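Local coordinates for protein diphosphomevalonate decarboxylase, putative (Trypanosoma brucei, PDB 2HKE) that probably catalyses the ATP-dependent decarboxylation of (R)-5-diphosphomevalonate to isopentenyl diphosphate in the mevalonate pathway, at residues A[152-158]-A[171-177]; A[36-40]-A[149-153]; A[313-317]-A[345-349]. The protein carries 1 engineered substitution. All blocks are in the same frame, centred on the assembly; numbering follows the deposited sequence.

Contact 1 (A[152-158]-A[171-177]); sequences FGGFVIW and ATQFVDE
F155 and V175 are bridged at one end of the antiparallel pair of strands 155-159 and 170-175, which form one beta hairpin. The axes of the short segments 155-158 and 171-173 make an angle of 153°. F155 N donates to V175 O at 2.9 Å. F155 O takes F174 N at 2.7 Å, while its bond from V175 N is weak. F174 and V175 thus both face F155, which is a classic beta bulge. Past the bulge the pairing is regular. I157 N reaches T172 O at 2.9 Å, and T172 N returns to I157 O at 2.8 Å. W158 and A171 form the next, non-hydrogen-bonded pair.

One side-chain bond adds to the backbone set. Q173 swings CG away from its backbone N (chi1 -176°), and the chain stays extended until the amide turns, which brings NE2 within 2.8 Å of G153 O. The donor stands above the carbonyl plane, 51° out of it. The G153 oxygen lies close to the Q173 amide plane.

Apolar contacts occupy both sides of the hairpin. On one, F155 CD1 meets V175 CG2 at 3.5 Å, the two side chains lying side by side. I157 CD1 touches F174 CD1. On the other, V156 CG1 packs on A171 CB at 3.7 Å, and F152 CE2 also meets A171 CB.

The F152 ring lies against backbone too. Q173 N sits over one face, near the rim, and CE2 approaches A171 O at 3.2 Å.

F155, I157 and F174 also rest on helix 213-234. F174 meets F37 edge-to-face. Strand 36-40 pairs with the other edge of strand 155-159, so the hairpin extends the sheet of the N-terminal domain.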
loop_
_atom_site.group_PDB
_atom_site.type_symbol
_atom_site.label_atom_id
_atom_site.label_comp_id
_atom_site.label_asym_id
_atom_site.label_seq_id
_atom_site.Cartn_x
_atom_site.Cartn_y
_atom_site.Cartn_z
ATOM N N PHE A 152 5.730 9.978 -0.011
ATOM C CA PHE A 152 5.234 11.080 -0.788
ATOM C C PHE A 152 3.765 10.876 -1.009
ATOM O O PHE A 152 3.304 9.721 -1.070
ATOM C CB PHE A 152 5.872 11.113 -2.155
ATOM C CG PHE A 152 7.343 11.158 -2.122
ATOM C CD1 PHE A 152 7.989 12.354 -1.837
ATOM C CD2 PHE A 152 8.096 10.027 -2.376
ATOM C CE1 PHE A 152 9.392 12.391 -1.779
ATOM C CE2 PHE A 152 9.451 10.045 -2.317
ATOM C CZ PHE A 152 10.116 11.228 -2.037
ATOM N N GLY A 153 3.063 11.998 -1.161
ATOM C CA GLY A 153 1.671 12.016 -1.613
ATOM C C GLY A 153 1.584 11.731 -3.097
ATOM O O GLY A 153 2.583 11.747 -3.823
ATOM N N GLY A 154 0.383 11.459 -3.569
ATOM C CA GLY A 154 0.148 11.374 -4.976
ATOM C C GLY A 154 0.424 10.043 -5.613
ATOM O O GLY A 154 0.127 9.018 -5.016
ATOM N N PHE A 155 0.994 10.079 -6.817
ATOM C CA PHE A 155 1.364 8.870 -7.578
ATOM C C PHE A 155 2.888 8.756 -7.461
ATOM O O PHE A 155 3.629 9.697 -7.758
ATOM C CB PHE A 155 0.972 8.984 -9.014
ATOM C CG PHE A 155 -0.501 8.927 -9.269
ATOM C CD1 PHE A 155 -1.318 9.975 -8.938
ATOM C CD2 PHE A 155 -1.065 7.830 -9.895
ATOM C CE1 PHE A 155 -2.693 9.918 -9.232
ATOM C CE2 PHE A 155 -2.432 7.768 -10.167
ATOM C CZ PHE A 155 -3.219 8.828 -9.842
ATOM N N VAL A 156 3.361 7.611 -7.000
ATOM C CA VAL A 156 4.748 7.450 -6.583
ATOM C C VAL A 156 5.361 6.243 -7.286
ATOM O O VAL A 156 4.764 5.157 -7.278
ATOM C CB VAL A 156 4.803 7.264 -5.040
ATOM C CG1 VAL A 156 6.210 7.042 -4.530
ATOM C CG2 VAL A 156 4.122 8.486 -4.355
ATOM N N ILE A 157 6.529 6.465 -7.867
ATOM C CA ILE A 157 7.339 5.400 -8.459
ATOM C C ILE A 157 8.440 4.948 -7.511
ATOM O O ILE A 157 9.214 5.745 -7.030
ATOM C CB ILE A 157 7.979 5.873 -9.748
ATOM C CG1 ILE A 157 6.904 6.187 -10.797
ATOM C CG2 ILE A 157 8.961 4.796 -10.300
ATOM C CD1 ILE A 157 7.488 6.990 -12.024
ATOM N N TRP A 158 8.554 3.640 -7.284
ATOM C CA TRP A 158 9.730 3.115 -6.650
ATOM C C TRP A 158 10.666 2.752 -7.794
ATOM O O TRP A 158 10.380 1.805 -8.570
ATOM C CB TRP A 158 9.366 1.843 -5.826
ATOM C CG TRP A 158 10.506 1.213 -5.124
ATOM C CD1 TRP A 158 11.799 1.668 -5.071
ATOM C CD2 TRP A 158 10.491 -0.027 -4.409
ATOM N NE1 TRP A 158 12.581 0.792 -4.350
ATOM C CE2 TRP A 158 11.804 -0.248 -3.926
ATOM C CE3 TRP A 158 9.494 -0.951 -4.096
ATOM C CZ2 TRP A 158 12.150 -1.368 -3.182
ATOM C CZ3 TRP A 158 9.863 -2.094 -3.350
ATOM C CH2 TRP A 158 11.181 -2.254 -2.894
ATOM N N ALA A 171 12.066 5.925 -3.962
ATOM C CA ALA A 171 10.804 6.323 -4.526
ATOM C C ALA A 171 10.896 7.790 -4.893
ATOM O O ALA A 171 11.611 8.546 -4.220
ATOM C CB ALA A 171 9.635 6.129 -3.573
ATOM N N THR A 172 10.198 8.161 -5.960
ATOM C CA THR A 172 10.056 9.561 -6.315
ATOM C C THR A 172 8.599 9.868 -6.646
ATOM O O THR A 172 7.839 8.990 -7.089
ATOM C CB THR A 172 10.935 9.916 -7.517
ATOM O OG1 THR A 172 10.627 9.060 -8.604
ATOM C CG2 THR A 172 12.375 9.729 -7.208
ATOM N N GLN A 173 8.173 11.085 -6.352
ATOM C CA GLN A 173 6.802 11.475 -6.626
ATOM C C GLN A 173 6.681 11.709 -8.108
ATOM O O GLN A 173 7.460 12.455 -8.696
ATOM C CB GLN A 173 6.413 12.743 -5.847
ATOM C CG GLN A 173 4.997 13.103 -6.036
ATOM C CD GLN A 173 4.680 14.326 -5.252
ATOM O OE1 GLN A 173 5.133 15.406 -5.633
ATOM N NE2 GLN A 173 3.994 14.167 -4.114
ATOM N N PHE A 174 5.734 11.044 -8.756
ATOM C CA PHE A 174 5.518 11.242 -10.150
ATOM C C PHE A 174 4.657 12.488 -10.402
ATOM O O PHE A 174 5.058 13.378 -11.181
ATOM C CB PHE A 174 4.931 10.014 -10.804
ATOM C CG PHE A 174 4.691 10.162 -12.273
ATOM C CD1 PHE A 174 5.739 10.230 -13.176
ATOM C CD2 PHE A 174 3.402 10.193 -12.754
ATOM C CE1 PHE A 174 5.507 10.373 -14.541
ATOM C CE2 PHE A 174 3.157 10.311 -14.099
ATOM C CZ PHE A 174 4.205 10.408 -14.993
ATOM N N VAL A 175 3.493 12.505 -9.783
ATOM C CA VAL A 175 2.664 13.665 -9.651
ATOM C C VAL A 175 2.091 13.705 -8.284
ATOM O O VAL A 175 1.935 12.657 -7.611
ATOM C CB VAL A 175 1.502 13.722 -10.689
ATOM C CG1 VAL A 175 2.059 13.788 -12.118
ATOM C CG2 VAL A 175 0.490 12.549 -10.538
ATOM N N ASP A 176 1.743 14.917 -7.835
ATOM C CA ASP A 176 1.215 15.019 -6.480
ATOM C C ASP A 176 -0.286 14.850 -6.461
ATOM O O ASP A 176 -0.926 14.568 -7.468
ATOM C CB ASP A 176 1.685 16.310 -5.774
ATOM C CG ASP A 176 1.078 17.573 -6.364
ATOM O OD1 ASP A 176 0.007 17.516 -7.012
ATOM O OD2 ASP A 176 1.691 18.664 -6.149
ATOM N N GLU A 177 -0.833 14.960 -5.275
ATOM C CA GLU A 177 -2.251 14.739 -5.031
ATOM C C GLU A 177 -3.147 15.741 -5.727
ATOM O O GLU A 177 -4.335 15.530 -5.820
ATOM C CB GLU A 177 -2.524 14.730 -3.528
ATOM C CG GLU A 177 -2.334 16.044 -2.751
ATOM C CD GLU A 177 -0.897 16.338 -2.339
ATOM O OE1 GLU A 177 0.033 15.635 -2.760
ATOM O OE2 GLU A 177 -0.669 17.294 -1.561
#

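Contact 2 (A[36-40]-A[149-153]); sequences SFSIT and RSAFG
S36 and S38 both turn their hydroxyls to the R149 side chain. The two oxygens lie at the edge of its guanidinium group. NH1 donates to S36 OG at 3.0 Å, with the oxygen tilted 23° from the plane. NE makes a weak, bent bond to S38 OG at 2.9 Å. A bend in the arginine at chi3 (-53°) turns the group along the strand, where it meets alternate residues of one face. NH2 has another partner, N13 OD1, so each of the three guanidinium nitrogens has a hydrogen bond.

T40 is turned to a different target. Its OG1 lies beside its own backbone N and anti to the carbonyl carbon (chi1 -55°). From there it donates to F152 O at 2.7 Å, in the carbonyl plane.

A water joins the two groups. It donates to T40 OG1 at 2.7 Å and to R149 O at 2.8 Å. It also binds S38 OG at 2.6 Å. S38 OG therefore serves both the arginine and the water. A loop arginine and a water thus bind alternate polar residues on one face of a beta strand, fixing the loop that leads into strand 155-159.

S150 OG bonds to N13 and to P11 O, which fastens the loop to strand 5-15 as well. Strand 36-40 runs between strands 5-15 and 155-159 in the sheet. Loop 149-153 packs on the face with S36, S38 and T40, while F37 on the opposite face packs on helix 213-234.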
loop_
_atom_site.group_PDB
_atom_site.type_symbol
_atom_site.label_atom_id
_atom_site.label_comp_id
_atom_site.label_asym_id
_atom_site.label_seq_id
_atom_site.Cartn_x
_atom_site.Cartn_y
_atom_site.Cartn_z
ATOM N N SER A 36 8.032 -0.189 -9.328
ATOM C CA SER A 36 6.623 -0.298 -8.995
ATOM C C SER A 36 6.023 1.100 -8.939
ATOM O O SER A 36 6.763 2.079 -8.950
ATOM C CB SER A 36 6.410 -1.079 -7.710
ATOM O OG SER A 36 7.232 -0.656 -6.646
ATOM N N PHE A 37 4.708 1.193 -8.872
ATOM C CA PHE A 37 4.073 2.478 -9.052
ATOM C C PHE A 37 2.799 2.385 -8.229
ATOM O O PHE A 37 2.029 1.429 -8.405
ATOM C CB PHE A 37 3.753 2.634 -10.557
ATOM C CG PHE A 37 3.728 4.075 -11.082
ATOM C CD1 PHE A 37 3.512 5.182 -10.271
ATOM C CD2 PHE A 37 3.801 4.256 -12.447
ATOM C CE1 PHE A 37 3.475 6.471 -10.837
ATOM C CE2 PHE A 37 3.774 5.520 -13.031
ATOM C CZ PHE A 37 3.582 6.637 -12.207
ATOM N N SER A 38 2.570 3.368 -7.337
ATOM C CA SER A 38 1.455 3.269 -6.411
ATOM C C SER A 38 0.761 4.607 -6.255
ATOM O O SER A 38 1.295 5.667 -6.651
ATOM C CB SER A 38 1.922 2.803 -5.041
ATOM O OG SER A 38 2.940 3.674 -4.550
ATOM N N ILE A 39 -0.447 4.530 -5.733
ATOM C CA ILE A 39 -1.185 5.694 -5.281
ATOM C C ILE A 39 -1.127 5.712 -3.770
ATOM O O ILE A 39 -1.476 4.744 -3.082
ATOM C CB ILE A 39 -2.664 5.648 -5.740
ATOM C CG1 ILE A 39 -2.769 5.669 -7.257
ATOM C CG2 ILE A 39 -3.506 6.837 -5.157
ATOM C CD1 ILE A 39 -4.174 5.660 -7.752
ATOM N N THR A 40 -0.762 6.863 -3.218
ATOM C CA THR A 40 -0.787 7.034 -1.805
ATOM C C THR A 40 -2.222 7.353 -1.329
ATOM O O THR A 40 -2.880 8.177 -1.927
ATOM C CB THR A 40 0.133 8.205 -1.455
ATOM O OG1 THR A 40 1.427 7.945 -1.996
ATOM C CG2 THR A 40 0.183 8.388 0.049
ATOM N N ARG A 149 7.265 3.803 -0.729
ATOM C CA ARG A 149 6.405 4.601 -1.583
ATOM C C ARG A 149 5.406 5.470 -0.816
ATOM O O ARG A 149 4.748 6.303 -1.417
ATOM C CB ARG A 149 5.672 3.728 -2.590
ATOM C CG ARG A 149 6.600 2.892 -3.535
ATOM C CD ARG A 149 5.729 2.195 -4.581
ATOM N NE ARG A 149 4.647 1.442 -3.909
ATOM C CZ ARG A 149 4.611 0.139 -3.694
ATOM N NH1 ARG A 149 5.559 -0.660 -4.169
ATOM N NH2 ARG A 149 3.617 -0.365 -2.978
ATOM N N SER A 150 5.286 5.258 0.500
ATOM C CA SER A 150 4.403 6.063 1.321
ATOM C C SER A 150 5.034 7.425 1.736
ATOM O O SER A 150 4.365 8.231 2.440
ATOM C CB SER A 150 3.872 5.244 2.489
ATOM O OG SER A 150 2.787 4.429 2.076
ATOM N N ALA A 151 6.279 7.660 1.311
ATOM C CA ALA A 151 7.041 8.839 1.693
ATOM C C ALA A 151 6.521 10.111 1.052
ATOM O O ALA A 151 6.808 11.203 1.547
ATOM C CB ALA A 151 8.593 8.637 1.373
ATOM N N PHE A 152 5.730 9.978 -0.011
ATOM C CA PHE A 152 5.234 11.080 -0.788
ATOM C C PHE A 152 3.765 10.876 -1.009
ATOM O O PHE A 152 3.304 9.721 -1.070
ATOM C CB PHE A 152 5.872 11.113 -2.155
ATOM C CG PHE A 152 7.343 11.158 -2.122
ATOM C CD1 PHE A 152 7.989 12.354 -1.837
ATOM C CD2 PHE A 152 8.096 10.027 -2.376
ATOM C CE1 PHE A 152 9.392 12.391 -1.779
ATOM C CE2 PHE A 152 9.451 10.045 -2.317
ATOM C CZ PHE A 152 10.116 11.228 -2.037
ATOM N N GLY A 153 3.063 11.998 -1.161
ATOM C CA GLY A 153 1.671 12.016 -1.613
ATOM C C GLY A 153 1.584 11.731 -3.097
ATOM O O GLY A 153 2.583 11.747 -3.823
HETATM O O HOH W 1 2.498 5.668 -2.947
#

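Contact 3 (A[313-317]-A[345-349]); sequences MLMEH and YKKLI
H317 and L348 make the firm part of this contact. L348 N donates to H317 NE2 at 2.9 Å in a nearly straight bond (170°). The donor lies in the ring plane. The other nitrogen, ND1, donates to M313 O, one turn back in the same helix, at 2.9 Å and again in the ring plane. The imidazole is therefore gripped at both nitrogens, which fixes its rotation. NE2 acts as acceptor and ND1 as donor, consistent with a neutral ring. Between them CE1 comes to 3.3 Å from Y345 O at the ring edge.

A few apolar contacts adjoin it. M313 CG, anti to the backbone N (chi1 178°), points at the loop and touches L348 CD1 at 3.8 Å. The M313 and L348 side chains cross at about a right angle. The same CG meets Y345 CB at 4.1 Å. Next to NE2, H317 CD2 touches I349 CG1.

The side with E316, K346 and K347 is looser and wetter. E316 OE1 lies beside the aliphatic part of K346, 3.8 Å from its CG. The charged atoms of E316 and K346 are not in contact. Two waters link E316 to K347. One donates to E316 O and accepts from K347 NZ. The other donates to E316 OE1 at 2.7 Å and has a weak bond from K347 NZ.

M313 and H317 also pack on L275 of helix 267-283, and the Y345 ring meets Y279 edge-to-face. The contact thus fastens the loop before strand 358-363 to the last turn of helix 307-317, next to helix 267-283.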
loop_
_atom_site.group_PDB
_atom_site.type_symbol
_atom_site.label_atom_id
_atom_site.label_comp_id
_atom_site.label_asym_id
_atom_site.label_seq_id
_atom_site.Cartn_x
_atom_site.Cartn_y
_atom_site.Cartn_z
ATOM N N MET A 313 -23.900 -0.329 -7.260
ATOM C CA MET A 313 -23.811 -1.601 -8.006
ATOM C C MET A 313 -23.198 -2.651 -7.126
ATOM O O MET A 313 -23.725 -3.763 -7.009
ATOM C CB MET A 313 -23.008 -1.386 -9.292
ATOM C CG MET A 313 -22.811 -2.612 -10.129
ATOM S SD MET A 313 -21.374 -3.597 -9.625
ATOM C CE MET A 313 -19.935 -2.484 -9.845
ATOM N N LEU A 314 -22.077 -2.332 -6.460
ATOM C CA LEU A 314 -21.485 -3.295 -5.503
ATOM C C LEU A 314 -22.458 -3.795 -4.431
ATOM O O LEU A 314 -22.430 -4.968 -4.087
ATOM C CB LEU A 314 -20.241 -2.719 -4.806
ATOM C CG LEU A 314 -19.045 -2.390 -5.719
ATOM C CD1 LEU A 314 -17.860 -1.814 -4.914
ATOM C CD2 LEU A 314 -18.627 -3.619 -6.570
ATOM N N MET A 315 -23.269 -2.893 -3.869
ATOM C CA MET A 315 -24.199 -3.231 -2.763
ATOM C C MET A 315 -25.328 -4.150 -3.169
ATOM O O MET A 315 -25.931 -4.797 -2.318
ATOM C CB MET A 315 -24.774 -1.977 -2.172
ATOM C CG MET A 315 -23.737 -1.108 -1.436
ATOM S SD MET A 315 -22.850 -1.904 -0.117
ATOM C CE MET A 315 -21.358 -2.564 -0.880
ATOM N N GLU A 316 -25.641 -4.169 -4.448
ATOM C CA GLU A 316 -26.607 -5.110 -4.954
ATOM C C GLU A 316 -26.085 -6.540 -4.881
ATOM O O GLU A 316 -26.847 -7.463 -4.788
ATOM C CB GLU A 316 -26.971 -4.713 -6.355
ATOM C CG GLU A 316 -27.745 -3.469 -6.322
ATOM C CD GLU A 316 -29.188 -3.651 -5.837
ATOM O OE1 GLU A 316 -29.759 -4.762 -6.004
ATOM O OE2 GLU A 316 -29.730 -2.653 -5.323
ATOM N N HIS A 317 -24.771 -6.700 -4.942
ATOM C CA HIS A 317 -24.149 -8.018 -5.015
ATOM C C HIS A 317 -23.488 -8.383 -3.711
ATOM O O HIS A 317 -23.385 -9.573 -3.346
ATOM C CB HIS A 317 -23.109 -8.006 -6.154
ATOM C CG HIS A 317 -23.703 -7.734 -7.500
ATOM N ND1 HIS A 317 -23.974 -6.471 -7.958
ATOM C CD2 HIS A 317 -24.091 -8.570 -8.478
ATOM C CE1 HIS A 317 -24.500 -6.537 -9.163
ATOM N NE2 HIS A 317 -24.596 -7.808 -9.494
ATOM N N TYR A 345 -27.842 -2.930 -13.824
ATOM C CA TYR A 345 -26.619 -3.182 -13.044
ATOM C C TYR A 345 -26.879 -4.090 -11.868
ATOM O O TYR A 345 -26.042 -4.194 -10.957
ATOM C CB TYR A 345 -25.981 -1.849 -12.597
ATOM C CG TYR A 345 -25.698 -0.942 -13.727
ATOM C CD1 TYR A 345 -24.883 -1.342 -14.784
ATOM C CD2 TYR A 345 -26.170 0.349 -13.749
ATOM C CE1 TYR A 345 -24.600 -0.511 -15.832
ATOM C CE2 TYR A 345 -25.887 1.187 -14.815
ATOM C CZ TYR A 345 -25.109 0.742 -15.857
ATOM O OH TYR A 345 -24.847 1.586 -16.918
ATOM N N LYS A 346 -28.047 -4.725 -11.840
ATOM C CA LYS A 346 -28.364 -5.678 -10.821
ATOM C C LYS A 346 -28.157 -7.032 -11.502
ATOM O O LYS A 346 -28.281 -7.167 -12.734
ATOM C CB LYS A 346 -29.806 -5.505 -10.319
ATOM C CG LYS A 346 -30.099 -4.162 -9.712
ATOM C CD LYS A 346 -31.598 -3.971 -9.467
ATOM C CE LYS A 346 -31.899 -2.530 -9.025
ATOM N NZ LYS A 346 -33.292 -2.413 -8.543
ATOM N N LYS A 347 -27.820 -8.019 -10.700
ATOM C CA LYS A 347 -27.592 -9.373 -11.159
ATOM C C LYS A 347 -26.611 -9.408 -12.335
ATOM O O LYS A 347 -26.908 -9.957 -13.404
ATOM C CB LYS A 347 -28.948 -10.057 -11.483
ATOM C CG LYS A 347 -29.834 -10.264 -10.240
ATOM C CD LYS A 347 -29.318 -11.433 -9.335
ATOM C CE LYS A 347 -30.079 -11.536 -7.947
ATOM N NZ LYS A 347 -30.192 -10.244 -7.147
ATOM N N LEU A 348 -25.427 -8.847 -12.124
ATOM C CA LEU A 348 -24.411 -8.838 -13.170
ATOM C C LEU A 348 -23.585 -10.119 -13.150
ATOM O O LEU A 348 -22.928 -10.431 -14.108
ATOM C CB LEU A 348 -23.497 -7.620 -13.017
ATOM C CG LEU A 348 -24.154 -6.251 -13.208
ATOM C CD1 LEU A 348 -23.168 -5.136 -12.896
ATOM C CD2 LEU A 348 -24.703 -6.109 -14.619
ATOM N N ILE A 349 -23.507 -10.731 -11.970
ATOM C CA ILE A 349 -22.829 -12.007 -11.749
ATOM C C ILE A 349 -23.725 -12.906 -10.926
ATOM O O ILE A 349 -24.669 -12.441 -10.305
ATOM C CB ILE A 349 -21.460 -11.869 -11.020
ATOM C CG1 ILE A 349 -21.615 -11.298 -9.610
ATOM C CG2 ILE A 349 -20.496 -11.041 -11.901
ATOM C CD1 ILE A 349 -20.351 -11.424 -8.731
HETATM O O HOH W 2 -27.642 -8.910 -7.489
HETATM O O HOH W 3 -29.938 -7.189 -7.182
#

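Overall arrangement
Following the chain, contact 2 opens first, at strand 36-40, and closes a long loop at 149-153. Contact 1 begins where that loop ends, since the two share F152 and G153. It closes a short hairpin at 171-177. The two loops are therefore consecutive and meet at this junction. Strand 155-159 also pairs with strand 36-40: V156 O lies 2.8 Å from S38 N, probably hydrogen-bonded. Both contacts thus serve one sheet of the N-terminal domain. Contact 3 closes a later loop, from 313-317 to 345-349, wholly within the C-terminal domain; that loop includes strand 325-327 and helix 330-338. Its nearest atoms are about 16 Å from contact 2 and about 19 Å from contact 1.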